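Local coordinates for protein precorrin-2 dehydrogenase (Bacillus megaterium, PDB 3DFZ) that catalyses the NAD-dependent dehydrogenation of precorrin-2 to sirohydrochlorin, a precursor in both siroheme synthesis and the anaerobic route to adenosylcobalamin, at residues S168-Y172 against R206-Q212. Residues are numbered along the deposited sequence; the frame is centred on the assembly and turned at random.
Sequences SYTQY and RLSLVKQ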
# COMPACT_ATOMS: atom_id res chain seq x y z
N SER B 168 14.56 -13.76 13.23
CA SER B 168 13.66 -14.78 13.76
C SER B 168 12.35 -14.84 12.99
O SER B 168 11.81 -15.92 12.84
CB SER B 168 13.35 -14.57 15.26
OG SER B 168 12.64 -13.37 15.47
N TYR B 169 11.85 -13.71 12.50
CA TYR B 169 10.60 -13.72 11.72
C TYR B 169 10.79 -14.37 10.33
O TYR B 169 9.84 -14.90 9.75
CB TYR B 169 9.99 -12.32 11.64
CG TYR B 169 9.36 -11.90 12.95
CD1 TYR B 169 8.00 -12.10 13.18
CD2 TYR B 169 10.14 -11.36 13.98
CE1 TYR B 169 7.43 -11.76 14.39
CE2 TYR B 169 9.56 -10.99 15.19
CZ TYR B 169 8.21 -11.20 15.39
OH TYR B 169 7.60 -10.82 16.56
N THR B 170 12.01 -14.36 9.83
CA THR B 170 12.29 -14.96 8.53
C THR B 170 12.08 -16.48 8.58
O THR B 170 11.40 -17.04 7.73
CB THR B 170 13.70 -14.59 8.02
OG1 THR B 170 13.86 -13.16 8.07
CG2 THR B 170 13.92 -15.07 6.62
N GLN B 171 12.67 -17.12 9.58
CA GLN B 171 12.51 -18.54 9.83
C GLN B 171 11.06 -18.93 10.24
O GLN B 171 10.56 -20.01 9.89
CB GLN B 171 13.48 -18.94 10.96
CG GLN B 171 13.59 -20.44 11.19
CD GLN B 171 12.42 -21.05 11.94
OE1 GLN B 171 11.77 -20.39 12.77
NE2 GLN B 171 12.15 -22.34 11.66
N TYR B 172 10.46 -18.08 11.05
CA TYR B 172 9.12 -18.32 11.61
C TYR B 172 8.02 -18.30 10.54
O TYR B 172 7.13 -19.14 10.56
CB TYR B 172 8.85 -17.27 12.70
CG TYR B 172 7.52 -17.40 13.44
CD1 TYR B 172 7.02 -18.65 13.83
CD2 TYR B 172 6.77 -16.27 13.74
CE1 TYR B 172 5.83 -18.74 14.50
CE2 TYR B 172 5.57 -16.37 14.42
CZ TYR B 172 5.12 -17.59 14.80
OH TYR B 172 3.93 -17.64 15.49
N ARG B 206 7.61 -18.92 17.64
CA ARG B 206 8.67 -18.24 16.90
C ARG B 206 10.09 -18.63 17.36
O ARG B 206 11.00 -18.74 16.53
CB ARG B 206 8.48 -16.72 16.99
CG ARG B 206 9.54 -15.93 16.22
CD ARG B 206 9.16 -14.50 15.99
NE ARG B 206 8.72 -13.85 17.23
CZ ARG B 206 9.50 -13.13 18.03
NH1 ARG B 206 10.79 -12.94 17.72
NH2 ARG B 206 8.98 -12.61 19.16
N LEU B 207 10.26 -18.86 18.66
CA LEU B 207 11.58 -18.82 19.30
C LEU B 207 11.94 -20.16 19.90
O LEU B 207 12.96 -20.31 20.54
CB LEU B 207 11.63 -17.68 20.36
CG LEU B 207 11.52 -16.24 19.77
CD1 LEU B 207 11.27 -15.14 20.79
CD2 LEU B 207 12.72 -15.89 18.89
N SER B 208 11.08 -21.14 19.67
CA SER B 208 11.35 -22.52 20.01
C SER B 208 11.19 -23.46 18.80
O SER B 208 10.11 -23.62 18.26
CB SER B 208 10.50 -22.99 21.19
OG SER B 208 10.58 -24.39 21.32
N LEU B 209 12.30 -24.10 18.41
CA LEU B 209 12.29 -25.03 17.28
C LEU B 209 11.69 -26.38 17.67
O LEU B 209 11.17 -27.09 16.83
CB LEU B 209 13.69 -25.20 16.69
CG LEU B 209 14.31 -24.05 15.87
CD1 LEU B 209 15.65 -24.46 15.23
CD2 LEU B 209 13.40 -23.43 14.78
N VAL B 210 11.77 -26.74 18.95
CA VAL B 210 11.10 -27.93 19.47
C VAL B 210 9.59 -27.77 19.28
O VAL B 210 8.93 -28.63 18.71
CB VAL B 210 11.45 -28.17 20.98
CG1 VAL B 210 10.47 -29.10 21.69
CG2 VAL B 210 12.84 -28.67 21.13
N LYS B 211 9.06 -26.67 19.80
CA LYS B 211 7.64 -26.34 19.70
C LYS B 211 7.18 -26.48 18.25
O LYS B 211 6.17 -27.13 17.97
CB LYS B 211 7.45 -24.89 20.15
CG LYS B 211 6.02 -24.44 20.36
CD LYS B 211 5.51 -24.89 21.67
CE LYS B 211 4.13 -24.33 21.93
NZ LYS B 211 3.69 -24.53 23.32
N GLN B 212 7.95 -25.86 17.35
CA GLN B 212 7.64 -25.87 15.93
C GLN B 212 7.58 -27.31 15.42
O GLN B 212 6.54 -27.74 14.92
CB GLN B 212 8.66 -25.04 15.14
CG GLN B 212 8.44 -23.52 15.16
CD GLN B 212 9.40 -22.84 14.27
OE1 GLN B 212 10.01 -23.49 13.44
NE2 GLN B 212 9.58 -21.52 14.42
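Y172 and R206 bring the two backbones to their closest approach, with CA of Y172 5.3 Å from CA of R206, where the first turn of helix 168-184 meets residues of helices 203-207 and 209-218. R206 runs across two tyrosines in turn. Its CB sits over the centre of the Y172 ring, a CH-pi contact of 3.7 Å to the centroid, and its CD makes a second, at 3.5 Å, over the Y169 ring. With CG anti to the backbone N (chi1 -179°), the arginine runs extended past Y172 and then bends at chi3, which lays the guanidinium over the phenol end of Y169, its plane 10° from that of the ring; L207 CD1 lies against the rim of the opposite face. In the guanidinium plane, R206 NH1 donates to S168 OG at 2.9 Å, while R206 NH2 forms a salt bridge with D203. S168 OG also bonds to D166, whose carboxylate would probably make OG a better acceptor for the arginine. Beside the arginine, Q171 and Q212 reach out from opposite directions and join their amides in a nearly coplanar, reciprocal pair: Q212 NE2 to Q171 OE1 and Q171 NE2 to Q212 OE1, both 3.0 Å, nearly straight and on carbonyl lone pairs. Y205 O takes a further bond from Q212 NE2. Between helices 203-207 and 209-218, S208 is the N-cap of the latter, its OG accepting from K211 N at 3.1 Å. The contact closes one end of the SirC C-terminal helical bundle, beside the dimer interface, where Y169 and Y172 pack on I157 and L153 of the second subunit.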